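Local coordinates for protein putative esterase (Sulfolobus solfataricus P2, PDB 2RAU) that probably hydrolyses ester bonds as a lipase-like enzyme of the alpha/beta-hydrolase kind and binds calcium, at residues 27-40 with 97-110. Residues are numbered along the deposited sequence; the frame is centred on the assembly and turned at random.
Sequences KMKREDSPYDIISL and YTIDYRTHYVPPFL
Arg102 reaches into the loop 30-36 that joins strands 21-29 and 37-45. Its chain is extended from CG to NE, with chi2 at -177°, and this carries the guanidinium to Asp36. Arg102 NH1 makes a salt bridge to Asp36 OD1 at 2.8 Å. OD1 lies in the guanidinium plane, while the two groups' planes stand 77° apart and NH1 meets OD1 from above the carboxylate plane. NH1 also gives a weak bond to Glu31 O. Arg30 CB covers one guanidinium face, and Arg30 NE lies 3.5 Å from Arg102 NH2. Asp129 of helix 123-141 pairs with both arginines and probably offsets their like charges.

Strand 37-45 runs antiparallel to strand 94-100 in the central sheet, consistent with an alpha/beta-hydrolase fold. Ser39 and Asp100 form a hydrogen-bonded pair, with Ser39 N to Asp100 O at 3.2 Å. Their side chains join too: Tyr105 OH donates to Ser39 OG, which donates to the anti lone pair of Asp100 OD2 at 2.8 Å. His41 NE2 also hydrogen-bonds to OD2. Ile37 CG2 sits over one face of the Tyr105 ring, 3.8 Å from its centroid, in a CH-pi contact. A leucine in place of Tyr105 would probably leave Ser39 OG without its donor and Ile37 without a flat ring to rest on. Further out, the Tyr35 ring crosses Pro107 at about a right angle, Tyr35 CE1 lying 3.5 Å from Pro107 CD.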
loop_
_atom_site.group_PDB
_atom_site.type_symbol
_atom_site.label_atom_id
_atom_site.label_comp_id
_atom_site.label_asym_id
_atom_site.label_seq_id
_atom_site.Cartn_x
_atom_site.Cartn_y
_atom_site.Cartn_z
ATOM N N LYS A 27 4.620 -2.686 -17.670
ATOM C CA LYS A 27 3.448 -1.833 -17.766
ATOM C C LYS A 27 2.398 -2.446 -18.718
ATOM O O LYS A 27 2.753 -3.075 -19.740
ATOM C CB LYS A 27 3.948 -0.546 -18.367
ATOM C CG LYS A 27 3.013 0.533 -18.462
ATOM C CD LYS A 27 3.712 1.732 -19.160
ATOM C CE LYS A 27 3.948 2.823 -18.235
ATOM N NZ LYS A 27 4.283 4.088 -18.993
HETATM N N MSE A 28 1.116 -2.264 -18.388
HETATM C CA MSE A 28 0.034 -2.719 -19.243
HETATM C C MSE A 28 -0.995 -1.610 -19.437
HETATM O O MSE A 28 -1.489 -1.045 -18.489
HETATM C CB MSE A 28 -0.700 -3.902 -18.640
HETATM C CG MSE A 28 -1.908 -4.400 -19.466
HETATM SE SE MSE A 28 -2.742 -5.959 -18.640
HETATM C CE MSE A 28 -1.513 -7.269 -19.365
ATOM N N LYS A 29 -1.317 -1.313 -20.692
ATOM C CA LYS A 29 -2.401 -0.434 -20.989
ATOM C C LYS A 29 -3.733 -1.102 -20.726
ATOM O O LYS A 29 -3.975 -2.250 -21.115
ATOM C CB LYS A 29 -2.337 -0.027 -22.432
ATOM C CG LYS A 29 -3.367 1.040 -22.818
ATOM C CD LYS A 29 -3.020 2.414 -22.123
ATOM C CE LYS A 29 -4.005 3.597 -22.402
ATOM N NZ LYS A 29 -5.329 3.460 -21.752
ATOM N N ARG A 30 -4.616 -0.347 -20.070
ATOM C CA ARG A 30 -5.963 -0.778 -19.737
ATOM C C ARG A 30 -6.933 0.201 -20.484
ATOM O O ARG A 30 -6.513 0.952 -21.389
ATOM C CB ARG A 30 -6.169 -0.711 -18.220
ATOM C CG ARG A 30 -5.124 -1.474 -17.382
ATOM C CD ARG A 30 -5.165 -2.971 -17.582
ATOM N NE ARG A 30 -6.173 -3.593 -16.759
ATOM C CZ ARG A 30 -6.984 -4.575 -17.104
ATOM N NH1 ARG A 30 -6.970 -5.113 -18.287
ATOM N NH2 ARG A 30 -7.830 -5.045 -16.234
ATOM N N GLU A 31 -8.217 0.169 -20.153
ATOM C CA GLU A 31 -9.192 0.968 -20.869
ATOM C C GLU A 31 -9.960 1.901 -19.947
ATOM O O GLU A 31 -10.129 1.585 -18.790
ATOM C CB GLU A 31 -10.177 0.011 -21.597
ATOM C CG GLU A 31 -9.534 -0.809 -22.727
ATOM C CD GLU A 31 -8.786 0.058 -23.792
ATOM O OE1 GLU A 31 -9.273 1.181 -24.134
ATOM O OE2 GLU A 31 -7.701 -0.400 -24.277
ATOM N N ASP A 32 -10.522 3.013 -20.439
ATOM C CA ASP A 32 -10.508 3.419 -21.843
ATOM C C ASP A 32 -9.884 4.804 -22.056
ATOM O O ASP A 32 -9.929 5.327 -23.159
ATOM C CB ASP A 32 -11.934 3.404 -22.420
ATOM C CG ASP A 32 -12.886 4.349 -21.687
ATOM O OD1 ASP A 32 -12.531 4.901 -20.626
ATOM O OD2 ASP A 32 -14.006 4.554 -22.190
ATOM N N SER A 33 -9.314 5.393 -21.007
ATOM C CA SER A 33 -8.658 6.689 -21.112
ATOM C C SER A 33 -7.136 6.545 -21.202
ATOM O O SER A 33 -6.560 5.463 -20.935
ATOM C CB SER A 33 -9.028 7.554 -19.913
ATOM O OG SER A 33 -8.110 7.411 -18.823
ATOM N N PRO A 34 -6.433 7.640 -21.558
ATOM C CA PRO A 34 -4.963 7.607 -21.535
ATOM C C PRO A 34 -4.338 7.279 -20.171
ATOM O O PRO A 34 -3.195 6.816 -20.138
ATOM C CB PRO A 34 -4.582 9.043 -21.915
ATOM C CG PRO A 34 -5.706 9.516 -22.645
ATOM C CD PRO A 34 -6.922 8.938 -22.038
ATOM N N TYR A 35 -5.064 7.516 -19.067
ATOM C CA TYR A 35 -4.568 7.304 -17.730
ATOM C C TYR A 35 -4.890 5.924 -17.174
ATOM O O TYR A 35 -4.476 5.593 -16.068
ATOM C CB TYR A 35 -5.136 8.348 -16.795
ATOM C CG TYR A 35 -4.986 9.745 -17.318
ATOM C CD1 TYR A 35 -3.746 10.321 -17.402
ATOM C CD2 TYR A 35 -6.062 10.456 -17.827
ATOM C CE1 TYR A 35 -3.612 11.582 -17.901
ATOM C CE2 TYR A 35 -5.927 11.707 -18.302
ATOM C CZ TYR A 35 -4.694 12.280 -18.338
ATOM O OH TYR A 35 -4.514 13.588 -18.834
ATOM N N ASP A 36 -5.597 5.104 -17.948
ATOM C CA ASP A 36 -5.934 3.764 -17.518
ATOM C C ASP A 36 -4.779 2.855 -17.875
ATOM O O ASP A 36 -4.769 2.264 -18.949
ATOM C CB ASP A 36 -7.255 3.300 -18.149
ATOM C CG ASP A 36 -8.427 4.012 -17.547
ATOM O OD1 ASP A 36 -8.740 3.648 -16.424
ATOM O OD2 ASP A 36 -8.998 4.958 -18.133
ATOM N N ILE A 37 -3.810 2.795 -16.968
ATOM C CA ILE A 37 -2.538 2.031 -17.098
ATOM C C ILE A 37 -2.288 1.447 -15.745
ATOM O O ILE A 37 -2.607 2.081 -14.727
ATOM C CB ILE A 37 -1.326 2.951 -17.458
ATOM C CG1 ILE A 37 -1.629 3.729 -18.735
ATOM C CG2 ILE A 37 0.048 2.124 -17.598
ATOM C CD1 ILE A 37 -0.513 4.685 -19.116
ATOM N N ILE A 38 -1.704 0.249 -15.716
ATOM C CA ILE A 38 -1.209 -0.379 -14.458
ATOM C C ILE A 38 0.224 -0.830 -14.684
ATOM O O ILE A 38 0.681 -0.923 -15.833
ATOM C CB ILE A 38 -2.082 -1.527 -13.896
ATOM C CG1 ILE A 38 -2.186 -2.676 -14.919
ATOM C CG2 ILE A 38 -3.446 -1.002 -13.546
ATOM C CD1 ILE A 38 -2.955 -3.908 -14.400
ATOM N N SER A 39 0.977 -0.963 -13.605
ATOM C CA SER A 39 2.300 -1.506 -13.718
ATOM C C SER A 39 2.624 -2.486 -12.603
ATOM O O SER A 39 1.915 -2.602 -11.618
ATOM C CB SER A 39 3.376 -0.423 -13.933
ATOM O OG SER A 39 3.101 0.761 -13.209
ATOM N N LEU A 40 3.692 -3.243 -12.810
ATOM C CA LEU A 40 4.061 -4.321 -11.935
ATOM C C LEU A 40 5.551 -4.273 -11.683
ATOM O O LEU A 40 6.313 -4.111 -12.634
ATOM C CB LEU A 40 3.726 -5.645 -12.622
ATOM C CG LEU A 40 4.135 -6.967 -12.042
ATOM C CD1 LEU A 40 3.569 -6.943 -10.652
ATOM C CD2 LEU A 40 3.500 -8.080 -12.904
ATOM N N TYR A 97 6.654 -9.007 -5.628
ATOM C CA TYR A 97 6.046 -8.229 -6.658
ATOM C C TYR A 97 5.117 -7.241 -6.017
ATOM O O TYR A 97 4.597 -7.464 -4.920
ATOM C CB TYR A 97 5.206 -9.123 -7.596
ATOM C CG TYR A 97 5.940 -10.254 -8.297
ATOM C CD1 TYR A 97 6.149 -11.482 -7.664
ATOM C CD2 TYR A 97 6.366 -10.123 -9.597
ATOM C CE1 TYR A 97 6.763 -12.548 -8.320
ATOM C CE2 TYR A 97 6.989 -11.199 -10.272
ATOM C CZ TYR A 97 7.185 -12.400 -9.618
ATOM O OH TYR A 97 7.758 -13.430 -10.334
ATOM N N THR A 98 4.879 -6.123 -6.702
ATOM C CA THR A 98 3.954 -5.131 -6.204
ATOM C C THR A 98 3.447 -4.280 -7.381
ATOM O O THR A 98 4.169 -4.000 -8.315
ATOM C CB THR A 98 4.556 -4.296 -5.034
ATOM O OG1 THR A 98 3.573 -3.366 -4.537
ATOM C CG2 THR A 98 5.877 -3.570 -5.453
ATOM N N ILE A 99 2.203 -3.853 -7.257
ATOM C CA ILE A 99 1.394 -3.244 -8.323
ATOM C C ILE A 99 1.248 -1.735 -8.138
ATOM O O ILE A 99 1.092 -1.244 -6.997
ATOM C CB ILE A 99 -0.016 -3.915 -8.332
ATOM C CG1 ILE A 99 -0.896 -3.334 -9.448
ATOM C CG2 ILE A 99 -0.708 -3.802 -6.959
ATOM C CD1 ILE A 99 -2.338 -4.038 -9.674
ATOM N N ASP A 100 1.397 -1.028 -9.267
ATOM C CA ASP A 100 1.036 0.353 -9.408
ATOM C C ASP A 100 -0.397 0.376 -9.957
ATOM O O ASP A 100 -0.672 -0.092 -11.063
ATOM C CB ASP A 100 1.931 1.108 -10.343
ATOM C CG ASP A 100 3.367 1.143 -9.890
ATOM O OD1 ASP A 100 3.606 1.301 -8.681
ATOM O OD2 ASP A 100 4.275 1.099 -10.738
ATOM N N TYR A 101 -1.319 0.846 -9.133
ATOM C CA TYR A 101 -2.699 0.973 -9.529
ATOM C C TYR A 101 -2.816 2.102 -10.539
ATOM O O TYR A 101 -1.884 2.882 -10.700
ATOM C CB TYR A 101 -3.554 1.370 -8.354
ATOM C CG TYR A 101 -3.549 0.420 -7.193
ATOM C CD1 TYR A 101 -3.874 -0.934 -7.364
ATOM C CD2 TYR A 101 -3.274 0.875 -5.915
ATOM C CE1 TYR A 101 -3.908 -1.805 -6.276
ATOM C CE2 TYR A 101 -3.320 0.026 -4.827
ATOM C CZ TYR A 101 -3.645 -1.312 -4.997
ATOM O OH TYR A 101 -3.684 -2.117 -3.874
ATOM N N ARG A 102 -3.993 2.242 -11.137
ATOM C CA ARG A 102 -4.235 3.295 -12.135
ATOM C C ARG A 102 -3.998 4.707 -11.589
ATOM O O ARG A 102 -3.678 5.650 -12.352
ATOM C CB ARG A 102 -5.644 3.153 -12.726
ATOM C CG ARG A 102 -5.886 1.794 -13.385
ATOM C CD ARG A 102 -7.231 1.724 -14.007
ATOM N NE ARG A 102 -7.558 0.352 -14.360
ATOM C CZ ARG A 102 -8.351 -0.018 -15.363
ATOM N NH1 ARG A 102 -8.917 0.850 -16.173
ATOM N NH2 ARG A 102 -8.547 -1.297 -15.571
ATOM N N THR A 103 -4.190 4.853 -10.287
ATOM C CA THR A 103 -3.936 6.105 -9.539
ATOM C C THR A 103 -2.500 6.590 -9.717
ATOM O O THR A 103 -2.223 7.779 -9.642
ATOM C CB THR A 103 -4.259 5.911 -8.039
ATOM O OG1 THR A 103 -3.631 4.691 -7.601
ATOM C CG2 THR A 103 -5.761 5.941 -7.813
ATOM N N HIS A 104 -1.588 5.661 -10.037
ATOM C CA HIS A 104 -0.221 5.999 -10.240
ATOM C C HIS A 104 0.082 6.677 -11.579
ATOM O O HIS A 104 1.225 7.056 -11.812
ATOM C CB HIS A 104 0.675 4.797 -10.070
ATOM C CG HIS A 104 2.085 5.131 -9.737
ATOM N ND1 HIS A 104 2.437 6.027 -8.733
ATOM C CD2 HIS A 104 3.253 4.650 -10.237
ATOM C CE1 HIS A 104 3.758 6.091 -8.664
ATOM N NE2 HIS A 104 4.275 5.260 -9.562
ATOM N N TYR A 105 -0.948 6.878 -12.395
ATOM C CA TYR A 105 -0.814 7.499 -13.717
ATOM C C TYR A 105 -1.646 8.777 -13.838
ATOM O O TYR A 105 -1.625 9.433 -14.894
ATOM C CB TYR A 105 -1.173 6.479 -14.812
ATOM C CG TYR A 105 -0.110 5.415 -14.837
ATOM C CD1 TYR A 105 1.046 5.638 -15.519
ATOM C CD2 TYR A 105 -0.242 4.240 -14.095
ATOM C CE1 TYR A 105 2.055 4.750 -15.464
ATOM C CE2 TYR A 105 0.765 3.357 -14.022
ATOM C CZ TYR A 105 1.910 3.609 -14.738
ATOM O OH TYR A 105 2.968 2.741 -14.758
ATOM N N VAL A 106 -2.273 9.194 -12.742
ATOM C CA VAL A 106 -3.101 10.438 -12.735
ATOM C C VAL A 106 -2.213 11.714 -12.565
ATOM O O VAL A 106 -1.424 11.813 -11.626
ATOM C CB VAL A 106 -4.183 10.344 -11.620
ATOM C CG1 VAL A 106 -5.049 11.683 -11.510
ATOM C CG2 VAL A 106 -5.077 9.120 -11.842
ATOM N N PRO A 107 -2.320 12.694 -13.494
ATOM C CA PRO A 107 -1.560 13.900 -13.281
ATOM C C PRO A 107 -2.027 14.667 -12.035
ATOM O O PRO A 107 -3.215 14.715 -11.720
ATOM C CB PRO A 107 -1.845 14.742 -14.523
ATOM C CG PRO A 107 -2.478 13.827 -15.483
ATOM C CD PRO A 107 -3.155 12.787 -14.689
ATOM N N PRO A 108 -1.079 15.256 -11.306
ATOM C CA PRO A 108 -1.427 15.933 -10.078
ATOM C C PRO A 108 -2.171 17.247 -10.287
ATOM O O PRO A 108 -2.821 17.758 -9.357
ATOM C CB PRO A 108 -0.065 16.140 -9.427
ATOM C CG PRO A 108 0.887 16.321 -10.596
ATOM C CD PRO A 108 0.369 15.291 -11.593
ATOM N N PHE A 109 -2.111 17.798 -11.497
ATOM C CA PHE A 109 -2.691 19.122 -11.751
ATOM C C PHE A 109 -4.130 19.035 -12.223
ATOM O O PHE A 109 -4.757 20.067 -12.393
ATOM C CB PHE A 109 -1.849 19.920 -12.768
ATOM C CG PHE A 109 -1.578 19.176 -14.042
ATOM C CD1 PHE A 109 -2.531 19.122 -15.061
ATOM C CD2 PHE A 109 -0.419 18.434 -14.172
ATOM C CE1 PHE A 109 -2.290 18.401 -16.193
ATOM C CE2 PHE A 109 -0.187 17.726 -15.293
ATOM C CZ PHE A 109 -1.147 17.676 -16.297
ATOM N N LEU A 110 -4.647 17.842 -12.483
ATOM C CA LEU A 110 -6.060 17.752 -12.918
ATOM C C LEU A 110 -6.956 18.083 -11.731
ATOM O O LEU A 110 -6.579 17.837 -10.567
ATOM C CB LEU A 110 -6.408 16.343 -13.469
ATOM C CG LEU A 110 -5.710 15.879 -14.760
ATOM C CD1 LEU A 110 -6.333 14.517 -15.155
ATOM C CD2 LEU A 110 -5.786 16.945 -15.872
HETATM O O HOH W 1 -9.756 -2.050 -18.352
#